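Local coordinates for protein SAM dependent methyltransferase (Aquifex aeolicus, PDB 3DH0) that binds S-adenosylmethionine and probably transfers its methyl group to an acceptor molecule, at residues K14-S19 with V75-E80; I142-K145 with D150-P153; Y159-V164 with Y184-Y189. All coordinates share one frame; numbering follows the deposited sequence.

Contact 1. Residues K14-S19 with V75-E80; sequences KLDDPS and VNYAWE. With SAM (S-adenosylmethionine), chain C.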
ATOM      1  N   LYS A  14      13.926  -9.604   1.553  1.00 26.19           N
ATOM      2  CA  LYS A  14      12.757 -10.414   1.850  1.00 25.31           C
ATOM      3  C   LYS A  14      11.534  -9.760   1.224  1.00 25.05           C
ATOM      4  O   LYS A  14      10.495 -10.390   1.052  1.00 24.46           O
ATOM      5  CB  LYS A  14      12.553 -10.533   3.357  1.00 26.57           C
ATOM      6  CG  LYS A  14      13.177 -11.747   4.011  1.00 29.87           C
ATOM      7  CD  LYS A  14      12.782 -11.782   5.491  1.00 35.38           C
ATOM      8  CE  LYS A  14      13.310 -13.023   6.222  1.00 38.25           C
ATOM      9  NZ  LYS A  14      13.340 -12.893   7.731  1.00 36.13           N
ATOM     10  N   LEU A  15      11.660  -8.483   0.892  1.00 23.17           N
ATOM     11  CA  LEU A  15      10.564  -7.758   0.278  1.00 24.49           C
ATOM     12  C   LEU A  15      10.687  -7.805  -1.250  1.00 25.48           C
ATOM     13  O   LEU A  15       9.713  -7.620  -1.969  1.00 25.15           O
ATOM     14  CB  LEU A  15      10.572  -6.313   0.767  1.00 24.60           C
ATOM     15  CG  LEU A  15      10.452  -6.107   2.285  1.00 26.38           C
ATOM     16  CD1 LEU A  15      10.706  -4.633   2.641  1.00 22.60           C
ATOM     17  CD2 LEU A  15       9.074  -6.572   2.758  1.00 24.82           C
ATOM     18  N   ASP A  16      11.888  -8.085  -1.736  1.00 25.92           N
ATOM     19  CA  ASP A  16      12.153  -8.149  -3.168  1.00 26.96           C
ATOM     20  C   ASP A  16      12.315  -9.620  -3.585  1.00 27.67           C
ATOM     21  O   ASP A  16      13.259  -9.995  -4.277  1.00 26.60           O
ATOM     22  CB  ASP A  16      13.431  -7.343  -3.469  1.00 26.61           C
ATOM     23  CG  ASP A  16      13.501  -6.858  -4.902  1.00 26.10           C
ATOM     24  OD1 ASP A  16      12.439  -6.780  -5.551  1.00 25.32           O
ATOM     25  OD2 ASP A  16      14.615  -6.540  -5.377  1.00 23.78           O
ATOM     26  N   ASP A  17      11.365 -10.443  -3.153  1.00 28.38           N
ATOM     27  CA  ASP A  17      11.374 -11.876  -3.435  1.00 29.16           C
ATOM     28  C   ASP A  17      10.241 -12.265  -4.389  1.00 30.81           C
ATOM     29  O   ASP A  17       9.061 -12.186  -4.032  1.00 28.96           O
ATOM     30  CB  ASP A  17      11.234 -12.639  -2.118  1.00 28.73           C
ATOM     31  CG  ASP A  17      11.431 -14.129  -2.276  1.00 28.67           C
ATOM     32  OD1 ASP A  17      11.358 -14.829  -1.248  1.00 28.65           O
ATOM     33  OD2 ASP A  17      11.662 -14.604  -3.409  1.00 28.66           O
ATOM     34  N   PRO A  18      10.586 -12.712  -5.612  1.00 32.00           N
ATOM     35  CA  PRO A  18       9.553 -13.095  -6.574  1.00 31.37           C
ATOM     36  C   PRO A  18       8.591 -14.148  -6.059  1.00 31.81           C
ATOM     37  O   PRO A  18       7.527 -14.347  -6.638  1.00 34.67           O
ATOM     38  CB  PRO A  18      10.359 -13.568  -7.780  1.00 30.37           C
ATOM     39  CG  PRO A  18      11.602 -14.066  -7.190  1.00 30.83           C
ATOM     40  CD  PRO A  18      11.923 -13.042  -6.132  1.00 31.39           C
ATOM     41  N   SER A  19       8.937 -14.801  -4.956  1.00 30.90           N
ATOM     42  CA  SER A  19       8.071 -15.832  -4.394  1.00 30.33           C
ATOM     43  C   SER A  19       6.897 -15.262  -3.604  1.00 30.21           C
ATOM     44  O   SER A  19       6.063 -16.025  -3.098  1.00 29.81           O
ATOM     45  CB  SER A  19       8.874 -16.756  -3.491  1.00 30.15           C
ATOM     46  OG  SER A  19       9.347 -16.060  -2.363  1.00 31.64           O
ATOM     47  N   VAL A  75      13.690   3.894   0.471  1.00 21.18           N
ATOM     48  CA  VAL A  75      13.457   4.849  -0.595  1.00 20.25           C
ATOM     49  C   VAL A  75      14.503   4.704  -1.703  1.00 20.39           C
ATOM     50  O   VAL A  75      14.167   4.591  -2.881  1.00 20.28           O
ATOM     51  CB  VAL A  75      13.473   6.295  -0.054  1.00 19.38           C
ATOM     52  CG1 VAL A  75      13.295   7.277  -1.188  1.00 16.76           C
ATOM     53  CG2 VAL A  75      12.376   6.475   0.987  1.00 18.94           C
ATOM     54  N   ASN A  76      15.774   4.682  -1.333  1.00 19.80           N
ATOM     55  CA  ASN A  76      16.804   4.575  -2.351  1.00 20.45           C
ATOM     56  C   ASN A  76      16.832   3.231  -3.063  1.00 20.23           C
ATOM     57  O   ASN A  76      17.218   3.146  -4.220  1.00 20.54           O
ATOM     58  CB  ASN A  76      18.170   4.921  -1.756  1.00 20.45           C
ATOM     59  CG  ASN A  76      18.264   6.386  -1.321  1.00 22.78           C
ATOM     60  OD1 ASN A  76      17.892   7.298  -2.068  1.00 22.47           O
ATOM     61  ND2 ASN A  76      18.764   6.612  -0.108  1.00 21.88           N
ATOM     62  N   TYR A  77      16.400   2.185  -2.379  1.00 21.17           N
ATOM     63  CA  TYR A  77      16.378   0.863  -2.973  1.00 21.26           C
ATOM     64  C   TYR A  77      15.287   0.812  -4.035  1.00 22.57           C
ATOM     65  O   TYR A  77      15.514   0.332  -5.149  1.00 24.23           O
ATOM     66  CB  TYR A  77      16.095  -0.188  -1.905  1.00 19.68           C
ATOM     67  CG  TYR A  77      16.223  -1.602  -2.405  1.00 21.18           C
ATOM     68  CD1 TYR A  77      17.423  -2.303  -2.282  1.00 20.41           C
ATOM     69  CD2 TYR A  77      15.139  -2.251  -3.000  1.00 22.45           C
ATOM     70  CE1 TYR A  77      17.537  -3.611  -2.732  1.00 19.67           C
ATOM     71  CE2 TYR A  77      15.249  -3.558  -3.452  1.00 21.32           C
ATOM     72  CZ  TYR A  77      16.446  -4.229  -3.313  1.00 20.43           C
ATOM     73  OH  TYR A  77      16.545  -5.521  -3.752  1.00 20.61           O
ATOM     74  N   ALA A  78      14.102   1.301  -3.678  1.00 22.66           N
ATOM     75  CA  ALA A  78      12.964   1.326  -4.595  1.00 22.71           C
ATOM     76  C   ALA A  78      13.254   2.217  -5.795  1.00 22.04           C
ATOM     77  O   ALA A  78      12.842   1.930  -6.907  1.00 21.44           O
ATOM     78  CB  ALA A  78      11.719   1.827  -3.872  1.00 21.94           C
ATOM     79  N   TRP A  79      13.968   3.304  -5.557  1.00 22.10           N
ATOM     80  CA  TRP A  79      14.316   4.217  -6.621  1.00 22.34           C
ATOM     81  C   TRP A  79      15.205   3.513  -7.641  1.00 23.01           C
ATOM     82  O   TRP A  79      14.912   3.534  -8.833  1.00 23.59           O
ATOM     83  CB  TRP A  79      15.032   5.434  -6.040  1.00 23.24           C
ATOM     84  CG  TRP A  79      15.465   6.406  -7.067  1.00 22.83           C
ATOM     85  CD1 TRP A  79      16.726   6.861  -7.275  1.00 23.51           C
ATOM     86  CD2 TRP A  79      14.644   7.017  -8.060  1.00 23.96           C
ATOM     87  NE1 TRP A  79      16.746   7.719  -8.346  1.00 25.69           N
ATOM     88  CE2 TRP A  79      15.476   7.833  -8.844  1.00 23.79           C
ATOM     89  CE3 TRP A  79      13.278   6.952  -8.364  1.00 25.85           C
ATOM     90  CZ2 TRP A  79      14.995   8.578  -9.920  1.00 25.23           C
ATOM     91  CZ3 TRP A  79      12.793   7.694  -9.437  1.00 25.87           C
ATOM     92  CH2 TRP A  79      13.650   8.495 -10.201  1.00 27.96           C
ATOM     93  N   GLU A  80      16.287   2.891  -7.177  1.00 22.64           N
ATOM     94  CA  GLU A  80      17.187   2.202  -8.084  1.00 23.68           C
ATOM     95  C   GLU A  80      16.395   1.137  -8.826  1.00 23.41           C
ATOM     96  O   GLU A  80      16.715   0.761  -9.946  1.00 23.16           O
ATOM     97  CB  GLU A  80      18.354   1.563  -7.328  1.00 25.60           C
ATOM     98  CG  GLU A  80      19.225   0.703  -8.237  1.00 33.24           C
ATOM     99  CD  GLU A  80      20.603   0.394  -7.674  1.00 38.84           C
ATOM    100  OE1 GLU A  80      20.699  -0.142  -6.543  1.00 42.67           O
ATOM    101  OE2 GLU A  80      21.604   0.671  -8.374  1.00 41.85           O
TER
HETATM  102  N   SAM C 220       4.651  -3.177   0.702  1.00 36.37           N
HETATM  103  CA  SAM C 220       6.041  -3.675   0.471  1.00 37.77           C
HETATM  104  C   SAM C 220       6.036  -4.823  -0.512  1.00 39.30           C
HETATM  105  O   SAM C 220       4.958  -5.197  -0.975  1.00 40.08           O
HETATM  106  OXT SAM C 220       7.178  -5.317  -0.786  1.00 42.12           O
HETATM  107  CB  SAM C 220       6.650  -4.136   1.792  1.00 37.25           C
HETATM  108  CG  SAM C 220       6.354  -3.137   2.835  1.00 35.07           C
HETATM  109  SD  SAM C 220       6.931  -3.381   4.538  1.00 32.83           S
HETATM  110  CE  SAM C 220       5.898  -4.731   5.111  1.00 34.32           C
HETATM  111  C5' SAM C 220       6.299  -1.953   5.285  1.00 30.92           C
HETATM  112  C4' SAM C 220       7.028  -0.664   4.966  1.00 28.67           C
HETATM  113  O4' SAM C 220       6.274   0.344   5.630  1.00 27.92           O
HETATM  114  C3' SAM C 220       8.404  -0.556   5.652  1.00 27.94           C
HETATM  115  O3' SAM C 220       9.368  -0.599   4.561  1.00 25.83           O
HETATM  116  C2' SAM C 220       8.451   0.818   6.289  1.00 25.87           C
HETATM  117  O2' SAM C 220       9.610   1.610   6.133  1.00 25.94           O
HETATM  118  C1' SAM C 220       7.097   1.422   5.803  1.00 27.95           C
HETATM  119  N9  SAM C 220       6.396   2.310   6.710  1.00 28.48           N
HETATM  120  C8  SAM C 220       6.137   2.189   8.061  1.00 28.94           C
HETATM  121  N7  SAM C 220       5.457   3.181   8.543  1.00 28.30           N
HETATM  122  C5  SAM C 220       5.248   4.020   7.448  1.00 28.79           C
HETATM  123  C6  SAM C 220       4.569   5.264   7.300  1.00 29.45           C
HETATM  124  N6  SAM C 220       3.966   5.876   8.342  1.00 28.65           N
HETATM  125  N1  SAM C 220       4.538   5.852   6.042  1.00 30.09           N
HETATM  126  C2  SAM C 220       5.157   5.204   5.026  1.00 29.55           C
HETATM  127  N3  SAM C 220       5.814   4.040   5.062  1.00 28.67           N
HETATM  128  C4  SAM C 220       5.822   3.494   6.310  1.00 28.08           C
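The Tyr77 ring meets Asp16 at its hydroxyl end: Asp16 OD2 lies near the ring plane, at the edge. The carboxylate plane stands at 90° to the ring. The fold is a Rossmann-like methyltransferase, and the contact ties the N-terminal loop to helix 72-85, which follows strand 64-69 in the alternating strand-helix part. Tyr77 reaches out from the helix with CG anti to its backbone N (chi1 -173°), and its hydroxyl lands beside the loop. Tyr77 OH donates to Asp16 OD2 at 2.7 Å. The approach is on the anti side of that oxygen, 27° out of the carboxylate plane. Asp16 CG is 4.0 Å from Tyr77 CE2, so the two groups also touch beside the bond. The other oxygen, Asp16 OD1, forms a salt bridge with Lys81 one turn further along the same helix, and Lys13 NZ is hydrogen-bonded to Tyr77 OH. The carboxylate is thus gripped from two points of one helix, which probably keeps it ionised. The loop also borders the S-adenosylmethionine pocket. Asp69, at the end of strand 64-69, hydrogen-bonds this ligand, as does Arg20, just beyond the loop segment. Next to Asp16, Leu15 adds an apolar contact: its CD2 lies 3.6 Å from CB of the methionine part of S-adenosylmethionine.

Contact 2. Residues I142-K145 with D150-P153; sequences IDWK and DKGP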
ATOM      1  N   ILE A 142      -4.177  -4.171   2.122  1.00 25.27           N
ATOM      2  CA  ILE A 142      -3.937  -5.616   2.124  1.00 26.10           C
ATOM      3  C   ILE A 142      -2.966  -6.058   3.221  1.00 26.51           C
ATOM      4  O   ILE A 142      -1.851  -5.543   3.305  1.00 25.74           O
ATOM      5  CB  ILE A 142      -3.379  -6.086   0.748  1.00 24.90           C
ATOM      6  CG1 ILE A 142      -4.422  -5.844  -0.345  1.00 25.38           C
ATOM      7  CG2 ILE A 142      -3.004  -7.562   0.800  1.00 23.52           C
ATOM      8  CD1 ILE A 142      -4.027  -6.366  -1.716  1.00 25.23           C
ATOM      9  N   ASP A 143      -3.380  -7.008   4.057  1.00 27.84           N
ATOM     10  CA  ASP A 143      -2.496  -7.488   5.117  1.00 31.69           C
ATOM     11  C   ASP A 143      -2.669  -8.949   5.549  1.00 31.88           C
ATOM     12  O   ASP A 143      -3.640  -9.601   5.181  1.00 32.30           O
ATOM     13  CB  ASP A 143      -2.601  -6.582   6.346  1.00 33.19           C
ATOM     14  CG  ASP A 143      -1.239  -6.272   6.941  1.00 36.16           C
ATOM     15  OD1 ASP A 143      -0.417  -7.213   7.051  1.00 37.70           O
ATOM     16  OD2 ASP A 143      -0.984  -5.096   7.290  1.00 37.35           O
ATOM     17  N   TRP A 144      -1.718  -9.451   6.338  1.00 32.95           N
ATOM     18  CA  TRP A 144      -1.748 -10.837   6.826  1.00 33.68           C
ATOM     19  C   TRP A 144      -2.914 -11.078   7.758  1.00 34.37           C
ATOM     20  O   TRP A 144      -3.376 -10.147   8.423  1.00 35.51           O
ATOM     21  CB  TRP A 144      -0.486 -11.192   7.612  1.00 32.87           C
ATOM     22  CG  TRP A 144       0.795 -11.021   6.890  1.00 31.64           C
ATOM     23  CD1 TRP A 144       1.670  -9.982   7.013  1.00 31.04           C
ATOM     24  CD2 TRP A 144       1.378 -11.937   5.960  1.00 31.06           C
ATOM     25  NE1 TRP A 144       2.769 -10.198   6.215  1.00 32.19           N
ATOM     26  CE2 TRP A 144       2.615 -11.391   5.559  1.00 32.17           C
ATOM     27  CE3 TRP A 144       0.977 -13.167   5.430  1.00 30.73           C
ATOM     28  CZ2 TRP A 144       3.455 -12.044   4.647  1.00 31.24           C
ATOM     29  CZ3 TRP A 144       1.810 -13.810   4.524  1.00 29.45           C
ATOM     30  CH2 TRP A 144       3.032 -13.250   4.144  1.00 31.15           C
ATOM     31  N   LYS A 145      -3.351 -12.338   7.828  1.00 34.92           N
ATOM     32  CA  LYS A 145      -4.457 -12.761   8.691  1.00 34.84           C
ATOM     33  C   LYS A 145      -3.954 -12.744  10.139  1.00 34.86           C
ATOM     34  O   LYS A 145      -2.747 -12.857  10.378  1.00 34.44           O
ATOM     35  CB  LYS A 145      -4.902 -14.179   8.302  1.00 34.96           C
ATOM     36  CG  LYS A 145      -6.392 -14.320   8.041  1.00 36.47           C
ATOM     37  CD  LYS A 145      -6.743 -14.207   6.564  1.00 37.16           C
ATOM     38  CE  LYS A 145      -6.653 -15.569   5.865  1.00 37.57           C
ATOM     39  NZ  LYS A 145      -6.986 -15.493   4.408  1.00 37.73           N
ATOM     40  N   ASP A 150       1.898 -20.801   7.982  1.00 49.48           N
ATOM     41  CA  ASP A 150       3.217 -21.348   7.697  1.00 51.94           C
ATOM     42  C   ASP A 150       3.932 -20.500   6.651  1.00 52.63           C
ATOM     43  O   ASP A 150       4.566 -21.042   5.734  1.00 52.67           O
ATOM     44  CB  ASP A 150       3.099 -22.791   7.197  1.00 52.51           C
ATOM     45  CG  ASP A 150       2.044 -22.944   6.114  1.00 52.96           C
ATOM     46  OD1 ASP A 150       0.839 -22.895   6.464  1.00 52.17           O
ATOM     47  OD2 ASP A 150       2.430 -23.096   4.928  1.00 52.20           O
ATOM     48  N   LYS A 151       3.839 -19.176   6.799  1.00 53.03           N
ATOM     49  CA  LYS A 151       4.465 -18.252   5.851  1.00 52.50           C
ATOM     50  C   LYS A 151       4.454 -16.772   6.268  1.00 51.76           C
ATOM     51  O   LYS A 151       5.186 -15.969   5.694  1.00 52.72           O
ATOM     52  CB  LYS A 151       3.806 -18.418   4.464  1.00 52.34           C
ATOM     53  CG  LYS A 151       3.818 -17.186   3.556  1.00 52.68           C
ATOM     54  CD  LYS A 151       5.197 -16.851   2.949  1.00 53.65           C
ATOM     55  CE  LYS A 151       5.146 -15.507   2.187  1.00 51.86           C
ATOM     56  NZ  LYS A 151       6.379 -15.179   1.383  1.00 50.50           N
ATOM     57  N   GLY A 152       3.662 -16.392   7.263  1.00 50.00           N
ATOM     58  CA  GLY A 152       3.664 -14.987   7.647  1.00 49.62           C
ATOM     59  C   GLY A 152       4.090 -14.654   9.071  1.00 49.82           C
ATOM     60  O   GLY A 152       4.111 -15.531   9.948  1.00 50.84           O
ATOM     61  N   PRO A 153       4.421 -13.376   9.346  1.00 48.87           N
ATOM     62  CA  PRO A 153       4.850 -12.892  10.669  1.00 47.72           C
ATOM     63  C   PRO A 153       3.884 -13.210  11.814  1.00 47.54           C
ATOM     64  O   PRO A 153       2.690 -13.463  11.593  1.00 46.52           O
ATOM     65  CB  PRO A 153       5.002 -11.388  10.451  1.00 47.06           C
ATOM     66  CG  PRO A 153       4.018 -11.099   9.379  1.00 46.31           C
ATOM     67  CD  PRO A 153       4.260 -12.244   8.421  1.00 47.69           C
TER
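The CA atoms of Trp144 and Gly152 are the nearest such pair across the contact, 6.9 Å apart. Residues 142-144 form the end of strand 137-144. Residues 150-153 are an irregular piece of the loop that leads on to helix 161-170, so the chain leaves the sheet and comes back over its own last strand residue. The contact is built round the Trp144 indole. Its CG is anti to the carbonyl carbon (chi1 -57°), and the ring is turned toward the returning loop. Two CH groups of the loop sit on the same face. Gly152 CA lies 3.8 Å from the centroid of the six-membered ring, 11° off its normal. Pro153 CD lies over the five-membered ring, 3.5 Å from the centroid. Both are CH-pi contacts. Pro153 CG follows along the same face, 3.5 Å from Trp144 CD1. The Lys151 chain bends at chi2 and crosses the indole at about a right angle. Its CE meets the ring in plane at the edge, 3.7 Å from Trp144 CH2. Phe114 also meets the Trp144 ring, their planes at about 40°. On the strand, Asp143 OD1 accepts from Trp144 N at 2.7 Å through its anti lone pair, while Asp143 OD2 bonds His117. The side chains of Lys151 and Arg20, an S-adenosylmethionine-binding residue, are about 4 Å apart. The loop is held to the indole by CH-pi and van der Waals contact. The CH groups next to the backbone and proline nitrogens are mildly polarised, which probably suits them to the electron-rich indole face.

Contact 3. Residues Y159-V164 with Y184-Y189; sequences YSEWEV and YCFGVY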
ATOM      1  N   TYR A 159      -2.775  -6.780  12.797  1.00 36.91           N
ATOM      2  CA  TYR A 159      -4.169  -6.504  13.136  1.00 35.31           C
ATOM      3  C   TYR A 159      -4.984  -7.580  12.438  1.00 35.90           C
ATOM      4  O   TYR A 159      -4.492  -8.270  11.543  1.00 36.97           O
ATOM      5  CB  TYR A 159      -4.650  -5.174  12.549  1.00 34.94           C
ATOM      6  CG  TYR A 159      -4.078  -3.899  13.118  1.00 34.22           C
ATOM      7  CD1 TYR A 159      -3.299  -3.060  12.327  1.00 34.22           C
ATOM      8  CD2 TYR A 159      -4.369  -3.494  14.414  1.00 33.99           C
ATOM      9  CE1 TYR A 159      -2.829  -1.849  12.810  1.00 33.34           C
ATOM     10  CE2 TYR A 159      -3.902  -2.283  14.908  1.00 33.39           C
ATOM     11  CZ  TYR A 159      -3.135  -1.466  14.101  1.00 33.21           C
ATOM     12  OH  TYR A 159      -2.677  -0.267  14.578  1.00 31.10           O
ATOM     13  N   SER A 160      -6.240  -7.709  12.829  1.00 36.63           N
ATOM     14  CA  SER A 160      -7.125  -8.660  12.185  1.00 37.45           C
ATOM     15  C   SER A 160      -8.074  -7.783  11.369  1.00 39.01           C
ATOM     16  O   SER A 160      -8.294  -6.618  11.717  1.00 38.35           O
ATOM     17  CB  SER A 160      -7.935  -9.438  13.220  1.00 37.73           C
ATOM     18  OG  SER A 160      -8.953  -8.618  13.776  1.00 35.29           O
ATOM     19  N   GLU A 161      -8.634  -8.333  10.293  1.00 40.19           N
ATOM     20  CA  GLU A 161      -9.571  -7.588   9.455  1.00 41.43           C
ATOM     21  C   GLU A 161     -10.600  -6.882  10.327  1.00 41.99           C
ATOM     22  O   GLU A 161     -11.090  -5.806  10.004  1.00 42.05           O
ATOM     23  CB  GLU A 161     -10.305  -8.538   8.517  1.00 41.30           C
ATOM     24  CG  GLU A 161     -11.030  -9.650   9.247  1.00 42.64           C
ATOM     25  CD  GLU A 161     -10.312 -10.992   9.142  1.00 43.47           C
ATOM     26  OE1 GLU A 161      -9.101 -11.046   9.470  1.00 42.11           O
ATOM     27  OE2 GLU A 161     -10.973 -11.990   8.734  1.00 44.13           O
ATOM     28  N   TRP A 162     -10.924  -7.499  11.446  1.00 43.54           N
ATOM     29  CA  TRP A 162     -11.903  -6.931  12.336  1.00 44.45           C
ATOM     30  C   TRP A 162     -11.424  -5.586  12.886  1.00 44.01           C
ATOM     31  O   TRP A 162     -12.078  -4.566  12.681  1.00 43.59           O
ATOM     32  CB  TRP A 162     -12.202  -7.960  13.428  1.00 48.10           C
ATOM     33  CG  TRP A 162     -12.699  -9.274  12.828  1.00 51.89           C
ATOM     34  CD1 TRP A 162     -13.884  -9.470  12.172  1.00 52.72           C
ATOM     35  CD2 TRP A 162     -12.001 -10.541  12.775  1.00 54.15           C
ATOM     36  NE1 TRP A 162     -13.972 -10.768  11.717  1.00 53.56           N
ATOM     37  CE2 TRP A 162     -12.835 -11.448  12.071  1.00 54.90           C
ATOM     38  CE3 TRP A 162     -10.756 -10.996  13.257  1.00 55.47           C
ATOM     39  CZ2 TRP A 162     -12.461 -12.801  11.831  1.00 55.17           C
ATOM     40  CZ3 TRP A 162     -10.381 -12.352  13.018  1.00 55.20           C
ATOM     41  CH2 TRP A 162     -11.238 -13.229  12.313  1.00 55.46           C
ATOM     42  N   GLU A 163     -10.275  -5.562  13.556  1.00 44.13           N
ATOM     43  CA  GLU A 163      -9.746  -4.308  14.115  1.00 43.42           C
ATOM     44  C   GLU A 163      -9.561  -3.223  13.049  1.00 42.87           C
ATOM     45  O   GLU A 163     -10.081  -2.119  13.176  1.00 43.54           O
ATOM     46  CB  GLU A 163      -8.396  -4.549  14.789  1.00 43.60           C
ATOM     47  CG  GLU A 163      -8.432  -5.437  16.003  1.00 43.75           C
ATOM     48  CD  GLU A 163      -7.250  -6.370  16.021  1.00 44.98           C
ATOM     49  OE1 GLU A 163      -7.156  -7.180  15.075  1.00 44.90           O
ATOM     50  OE2 GLU A 163      -6.417  -6.296  16.954  1.00 44.82           O
ATOM     51  N   VAL A 164      -8.801  -3.538  12.009  1.00 40.88           N
ATOM     52  CA  VAL A 164      -8.555  -2.595  10.935  1.00 40.26           C
ATOM     53  C   VAL A 164      -9.810  -1.833  10.498  1.00 40.59           C
ATOM     54  O   VAL A 164      -9.876  -0.615  10.625  1.00 41.17           O
ATOM     55  CB  VAL A 164      -7.953  -3.308   9.700  1.00 39.19           C
ATOM     56  CG1 VAL A 164      -7.705  -2.304   8.575  1.00 38.34           C
ATOM     57  CG2 VAL A 164      -6.662  -3.992  10.086  1.00 38.36           C
ATOM     58  N   TYR A 184      -3.350 -16.430   3.059  1.00 40.54           N
ATOM     59  CA  TYR A 184      -2.563 -15.844   4.140  1.00 39.28           C
ATOM     60  C   TYR A 184      -2.962 -14.428   4.485  1.00 38.00           C
ATOM     61  O   TYR A 184      -2.703 -13.959   5.588  1.00 38.03           O
ATOM     62  CB  TYR A 184      -1.071 -15.842   3.792  1.00 41.23           C
ATOM     63  CG  TYR A 184      -0.437 -17.203   3.593  1.00 43.10           C
ATOM     64  CD1 TYR A 184      -0.228 -17.722   2.305  1.00 42.96           C
ATOM     65  CD2 TYR A 184       0.009 -17.948   4.690  1.00 43.17           C
ATOM     66  CE1 TYR A 184       0.424 -18.949   2.116  1.00 44.01           C
ATOM     67  CE2 TYR A 184       0.653 -19.169   4.518  1.00 44.96           C
ATOM     68  CZ  TYR A 184       0.866 -19.667   3.228  1.00 45.32           C
ATOM     69  OH  TYR A 184       1.547 -20.858   3.066  1.00 44.04           O
ATOM     70  N   CYS A 185      -3.583 -13.739   3.540  1.00 36.61           N
ATOM     71  CA  CYS A 185      -3.967 -12.360   3.773  1.00 34.27           C
ATOM     72  C   CYS A 185      -5.434 -12.099   3.523  1.00 33.78           C
ATOM     73  O   CYS A 185      -6.184 -12.978   3.095  1.00 33.49           O
ATOM     74  CB  CYS A 185      -3.165 -11.442   2.861  1.00 33.18           C
ATOM     75  SG  CYS A 185      -1.537 -12.046   2.488  1.00 32.26           S
ATOM     76  N   PHE A 186      -5.821 -10.864   3.815  1.00 33.50           N
ATOM     77  CA  PHE A 186      -7.168 -10.385   3.591  1.00 33.27           C
ATOM     78  C   PHE A 186      -7.025  -9.038   2.888  1.00 32.99           C
ATOM     79  O   PHE A 186      -5.923  -8.532   2.713  1.00 32.85           O
ATOM     80  CB  PHE A 186      -7.924 -10.244   4.910  1.00 31.51           C
ATOM     81  CG  PHE A 186      -7.296  -9.298   5.880  1.00 33.00           C
ATOM     82  CD1 PHE A 186      -7.380  -7.926   5.685  1.00 33.29           C
ATOM     83  CD2 PHE A 186      -6.635  -9.781   7.004  1.00 33.53           C
ATOM     84  CE1 PHE A 186      -6.815  -7.046   6.600  1.00 33.66           C
ATOM     85  CE2 PHE A 186      -6.065  -8.914   7.926  1.00 33.54           C
ATOM     86  CZ  PHE A 186      -6.152  -7.545   7.727  1.00 33.78           C
ATOM     87  N   GLY A 187      -8.136  -8.470   2.459  1.00 33.36           N
ATOM     88  CA  GLY A 187      -8.081  -7.192   1.790  1.00 32.27           C
ATOM     89  C   GLY A 187      -9.310  -6.418   2.183  1.00 32.62           C
ATOM     90  O   GLY A 187     -10.321  -6.995   2.558  1.00 31.42           O
ATOM     91  N   VAL A 188      -9.215  -5.101   2.131  1.00 34.07           N
ATOM     92  CA  VAL A 188     -10.350  -4.264   2.467  1.00 34.69           C
ATOM     93  C   VAL A 188     -10.521  -3.180   1.416  1.00 34.73           C
ATOM     94  O   VAL A 188      -9.565  -2.559   0.976  1.00 35.04           O
ATOM     95  CB  VAL A 188     -10.210  -3.657   3.886  1.00 33.24           C
ATOM     96  CG1 VAL A 188      -8.761  -3.456   4.222  1.00 33.30           C
ATOM     97  CG2 VAL A 188     -10.975  -2.352   3.974  1.00 31.77           C
ATOM     98  N   TYR A 189     -11.766  -2.995   1.013  1.00 35.26           N
ATOM     99  CA  TYR A 189     -12.157  -2.037  -0.001  1.00 37.34           C
ATOM    100  C   TYR A 189     -12.783  -0.869   0.727  1.00 36.75           C
ATOM    101  O   TYR A 189     -13.776  -1.034   1.432  1.00 36.72           O
ATOM    102  CB  TYR A 189     -13.185  -2.713  -0.902  1.00 41.97           C
ATOM    103  CG  TYR A 189     -13.506  -2.048  -2.218  1.00 45.80           C
ATOM    104  CD1 TYR A 189     -14.497  -1.060  -2.316  1.00 47.34           C
ATOM    105  CD2 TYR A 189     -12.904  -2.494  -3.387  1.00 47.13           C
ATOM    106  CE1 TYR A 189     -14.882  -0.554  -3.564  1.00 48.41           C
ATOM    107  CE2 TYR A 189     -13.277  -1.997  -4.625  1.00 49.15           C
ATOM    108  CZ  TYR A 189     -14.264  -1.037  -4.716  1.00 49.12           C
ATOM    109  OH  TYR A 189     -14.630  -0.595  -5.977  1.00 50.23           O
TER
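Phe186 of strand 185-191 packs against the first turn of helix 161-170, a helix-on-sheet contact in the Rossmann-like fold. Ser160 caps the helix. It and Glu163 form a capping box, in which the bond from Glu163 N to Ser160 OG is weak. Along the strand, the Cys185 carbonyl first accepts from Lys145 NZ. Phe186 then carries the contact. Its CG sits between the backbone N and the carbonyl carbon (chi1 60°), which turns the ring toward the helix start. Glu161 CB lies over the centre of one face, 4.0 Å from the centroid and 6° off the normal, a CH-pi contact. The Glu161 chain bends at chi2, and this brings its OE1 to 3.7 Å from Phe186 CD2. Glu161 N comes within 3.5 Å of Phe186 CE2. At the ring edge, Tyr159 O lies 4.0 Å from Phe186 CE2, near the ring plane. Val164 CG2 approaches obliquely, 4.3 Å from Phe186 CZ. After Gly187, the CB of Val188 points toward the helix again, and its side chain touches Leu168 further along. Strand alternation thus turns Phe186 and Val188 to the same helix. Val188 stays a little further off, with its CG1 4.6 Å from Val164 CG1.

Overall arrangement
The contacts follow one another along the chain in series. Contact 1 touches neither of the others, although its nearest atoms come within about 5 Å of contact 2. Its centre is about 18 Å from that of contact 2 and about 24 Å from that of contact 3. Contacts 2 and 3 touch, with centres about 10 Å apart. Their strands, 137-144 and 185-191, are antiparallel neighbours, and backbone bonds pair Asp143 with Phe186 and Lys145 with Tyr184. The loop of contact 2 leads into the helix of contact 3. The mixed sheet has strand order 3-2-1-4-5-7-6, as in Rossmann-like methyltransferases. Contacts 1 and 2 lie near the S-adenosylmethionine pocket, through Leu15 and Trp144.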